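Local coordinates for hypothetical protein (Staphylococcus aureus subsp. aureus, PDB 2ETS) that is of unknown function but adopts a four-helical bundle fold and represents a bacterial protein family, DUF1798, at residues Lys48-His53 / Glu92-Arg97. Residues are numbered along the deposited sequence; the frame is centred on the assembly and turned at random.
Sequences KPYTEH and ECHFKR
Y50, on helical segment 48-53, and H94, in the type I turn from E92 to F95 that continues from the end of helix 76-92, bring their backbones no closer than 9.8 Å between CA atoms, so side chains alone bridge the gap. The rings form an offset edge-to-face pair: the H94 edge is directed toward the Y50 face, with centroids 5.2 Å apart and planes at 76°. NE2 of H94 does the touching, 3.3 Å from CD2 of Y50 and 3.7 Å from its CG; it approaches the phenol ring obliquely, on its CD2 flank and nearer the CB end than the hydroxyl. The anti torsion of Y50 (chi1 -176°) carries its ring off the helix toward H94, bringing CD2 up to NE2. C93 adds a sulfur-aromatic contact, its SG lying 5.4 Å from the Y50 ring centroid and 46° off the normal, an oblique approach. The same sulfur stands 3.5 Å above the plane of the H94 ring, toward its rim. Y50 OH and H94 ND1 are satisfied elsewhere: the hydroxyl hydrogen-bonds to E23 OE1, and ND1 to ND1 of H41, which is also joined to H94 by backbone hydrogen bonding. The contact thus ties helix 43-63 to the connection between helices 76-92 and 100-120, near one end of the four-helical bundle, where Y50 and C93 both pack on M27 of helix 12-37.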
ATOM      1  N   LYS A  48      -8.267  -3.871  12.143  1.00 51.75           N
ATOM      2  CA  LYS A  48      -7.771  -5.234  12.035  1.00 54.04           C
ATOM      3  C   LYS A  48      -8.219  -5.898  10.721  1.00 53.40           C
ATOM      4  O   LYS A  48      -7.376  -6.355   9.943  1.00 54.58           O
ATOM      5  CB  LYS A  48      -8.200  -6.079  13.255  1.00 56.38           C
ATOM      6  CG  LYS A  48      -7.418  -7.381  13.427  1.00 55.60           C
ATOM      7  CD  LYS A  48      -7.913  -8.186  14.638  1.00 57.71           C
ATOM      8  CE  LYS A  48      -7.306  -9.630  14.682  1.00 55.27           C
ATOM      9  NZ  LYS A  48      -8.281 -10.729  14.292  1.00 57.68           N
ATOM     10  N   PRO A  49      -9.534  -5.918  10.445  1.00 50.85           N
ATOM     11  CA  PRO A  49      -9.956  -6.518   9.186  1.00 50.86           C
ATOM     12  C   PRO A  49      -9.338  -5.879   7.940  1.00 49.18           C
ATOM     13  O   PRO A  49      -8.991  -6.574   6.988  1.00 47.55           O
ATOM     14  CB  PRO A  49     -11.483  -6.308   9.187  1.00 53.93           C
ATOM     15  CG  PRO A  49     -11.857  -6.048  10.593  1.00 54.33           C
ATOM     16  CD  PRO A  49     -10.674  -5.354  11.193  1.00 50.14           C
ATOM     17  N   TYR A  50      -9.165  -4.566   7.964  1.00 46.65           N
ATOM     18  CA  TYR A  50      -8.619  -3.865   6.829  1.00 46.04           C
ATOM     19  C   TYR A  50      -7.160  -4.222   6.579  1.00 49.09           C
ATOM     20  O   TYR A  50      -6.760  -4.541   5.450  1.00 51.27           O
ATOM     21  CB  TYR A  50      -8.731  -2.353   7.019  1.00 45.24           C
ATOM     22  CG  TYR A  50      -8.243  -1.628   5.803  1.00 42.73           C
ATOM     23  CD1 TYR A  50      -8.998  -1.632   4.617  1.00 49.95           C
ATOM     24  CD2 TYR A  50      -7.003  -1.014   5.794  1.00 48.21           C
ATOM     25  CE1 TYR A  50      -8.541  -0.964   3.477  1.00 50.92           C
ATOM     26  CE2 TYR A  50      -6.517  -0.382   4.657  1.00 52.50           C
ATOM     27  CZ  TYR A  50      -7.309  -0.335   3.515  1.00 48.55           C
ATOM     28  OH  TYR A  50      -6.834   0.284   2.397  1.00 51.88           O
ATOM     29  N   THR A  51      -6.369  -4.157   7.640  1.00 50.48           N
ATOM     30  CA  THR A  51      -4.921  -4.476   7.558  1.00 52.38           C
ATOM     31  C   THR A  51      -4.708  -5.940   7.209  1.00 50.99           C
ATOM     32  O   THR A  51      -3.811  -6.272   6.463  1.00 52.29           O
ATOM     33  CB  THR A  51      -4.202  -4.187   8.866  1.00 52.00           C
ATOM     34  OG1 THR A  51      -4.802  -4.972   9.906  1.00 50.21           O
ATOM     35  CG2 THR A  51      -4.266  -2.710   9.192  1.00 48.40           C
ATOM     36  N   GLU A  52      -5.543  -6.815   7.730  1.00 53.16           N
ATOM     37  CA  GLU A  52      -5.486  -8.221   7.321  1.00 55.72           C
ATOM     38  C   GLU A  52      -5.820  -8.431   5.836  1.00 55.46           C
ATOM     39  O   GLU A  52      -5.222  -9.276   5.186  1.00 57.55           O
ATOM     40  CB  GLU A  52      -6.408  -9.051   8.197  1.00 54.89           C
ATOM     41  CG  GLU A  52      -5.886  -9.182   9.619  1.00 59.74           C
ATOM     42  CD  GLU A  52      -6.741 -10.112  10.468  1.00 62.83           C
ATOM     43  OE1 GLU A  52      -7.849 -10.509  10.015  1.00 72.32           O
ATOM     44  OE2 GLU A  52      -6.295 -10.436  11.590  1.00 64.13           O
ATOM     45  N   HIS A  53      -6.755  -7.657   5.293  1.00 52.98           N
ATOM     46  CA  HIS A  53      -7.078  -7.753   3.863  1.00 51.52           C
ATOM     47  C   HIS A  53      -5.886  -7.245   3.039  1.00 50.86           C
ATOM     48  O   HIS A  53      -5.536  -7.816   2.005  1.00 52.41           O
ATOM     49  CB  HIS A  53      -8.366  -6.982   3.552  1.00 47.96           C
ATOM     50  CG  HIS A  53      -8.483  -6.495   2.139  1.00 46.93           C
ATOM     51  ND1 HIS A  53      -8.851  -7.311   1.086  1.00 48.41           N
ATOM     52  CD2 HIS A  53      -8.357  -5.247   1.622  1.00 52.65           C
ATOM     53  CE1 HIS A  53      -8.896  -6.594  -0.026  1.00 48.29           C
ATOM     54  NE2 HIS A  53      -8.601  -5.336   0.271  1.00 43.05           N
ATOM     55  N   GLU A  92      -1.929   3.462   9.583  1.00 47.15           N
ATOM     56  CA  GLU A  92      -1.866   4.866   9.981  1.00 49.17           C
ATOM     57  C   GLU A  92      -3.075   5.670   9.510  1.00 49.96           C
ATOM     58  O   GLU A  92      -3.429   6.707  10.115  1.00 50.42           O
ATOM     59  CB  GLU A  92      -0.563   5.496   9.509  1.00 47.60           C
ATOM     60  CG  GLU A  92       0.623   4.942  10.239  1.00 56.25           C
ATOM     61  CD  GLU A  92       1.950   5.411   9.659  1.00 57.47           C
ATOM     62  OE1 GLU A  92       1.977   6.287   8.772  1.00 62.63           O
ATOM     63  OE2 GLU A  92       2.968   4.891  10.129  1.00 85.73           O
ATOM     64  N   CYS A  93      -3.746   5.169   8.480  1.00 50.29           N
ATOM     65  CA  CYS A  93      -4.808   5.924   7.854  1.00 50.96           C
ATOM     66  C   CYS A  93      -6.082   5.915   8.711  1.00 52.06           C
ATOM     67  O   CYS A  93      -7.074   6.609   8.398  1.00 53.18           O
ATOM     68  CB  CYS A  93      -5.058   5.402   6.438  1.00 52.07           C
ATOM     69  SG  CYS A  93      -5.864   3.756   6.408  1.00 49.90           S
ATOM     70  N   HIS A  94      -6.030   5.148   9.800  1.00 50.94           N
ATOM     71  CA  HIS A  94      -7.168   4.976  10.685  1.00 49.02           C
ATOM     72  C   HIS A  94      -7.010   5.768  11.976  1.00 49.09           C
ATOM     73  O   HIS A  94      -7.863   5.683  12.853  1.00 47.65           O
ATOM     74  CB  HIS A  94      -7.349   3.483  11.006  1.00 49.18           C
ATOM     75  CG  HIS A  94      -7.647   2.642   9.809  1.00 46.58           C
ATOM     76  ND1 HIS A  94      -8.852   2.710   9.115  1.00 50.60           N
ATOM     77  CD2 HIS A  94      -6.905   1.694   9.190  1.00 49.22           C
ATOM     78  CE1 HIS A  94      -8.814   1.852   8.109  1.00 54.73           C
ATOM     79  NE2 HIS A  94      -7.645   1.224   8.133  1.00 54.74           N
ATOM     80  N   PHE A  95      -5.927   6.542  12.085  1.00 49.94           N
ATOM     81  CA  PHE A  95      -5.620   7.282  13.317  1.00 51.70           C
ATOM     82  C   PHE A  95      -5.605   8.781  13.085  1.00 50.11           C
ATOM     83  O   PHE A  95      -4.879   9.269  12.209  1.00 50.02           O
ATOM     84  CB  PHE A  95      -4.291   6.812  13.922  1.00 53.89           C
ATOM     85  CG  PHE A  95      -4.376   5.454  14.564  1.00 56.63           C
ATOM     86  CD1 PHE A  95      -4.148   4.303  13.810  1.00 65.51           C
ATOM     87  CD2 PHE A  95      -4.719   5.318  15.899  1.00 53.25           C
ATOM     88  CE1 PHE A  95      -4.260   3.042  14.360  1.00 50.76           C
ATOM     89  CE2 PHE A  95      -4.808   4.049  16.480  1.00 52.02           C
ATOM     90  CZ  PHE A  95      -4.580   2.904  15.703  1.00 55.88           C
ATOM     91  N   LYS A  96      -6.398   9.500  13.882  1.00 51.16           N
ATOM     92  CA  LYS A  96      -6.528  10.959  13.769  1.00 50.60           C
ATOM     93  C   LYS A  96      -5.226  11.633  14.082  1.00 54.13           C
ATOM     94  O   LYS A  96      -4.943  12.694  13.531  1.00 54.22           O
ATOM     95  CB  LYS A  96      -7.625  11.523  14.677  1.00 52.58           C
ATOM     96  CG  LYS A  96      -7.413  11.359  16.199  1.00 51.09           C
ATOM     97  CD  LYS A  96      -8.615  11.930  16.944  1.00 52.98           C
ATOM     98  CE  LYS A  96      -8.475  11.832  18.451  1.00 52.21           C
ATOM     99  NZ  LYS A  96      -9.776  12.185  19.195  1.00 41.17           N
ATOM    100  N   ARG A  97      -4.416  10.999  14.933  1.00 53.07           N
ATOM    101  CA  ARG A  97      -3.165  11.592  15.345  1.00 52.86           C
ATOM    102  C   ARG A  97      -2.067  11.385  14.292  1.00 53.35           C
ATOM    103  O   ARG A  97      -1.016  11.983  14.371  1.00 49.60           O
ATOM    104  CB  ARG A  97      -2.739  11.072  16.731  1.00 54.06           C
TER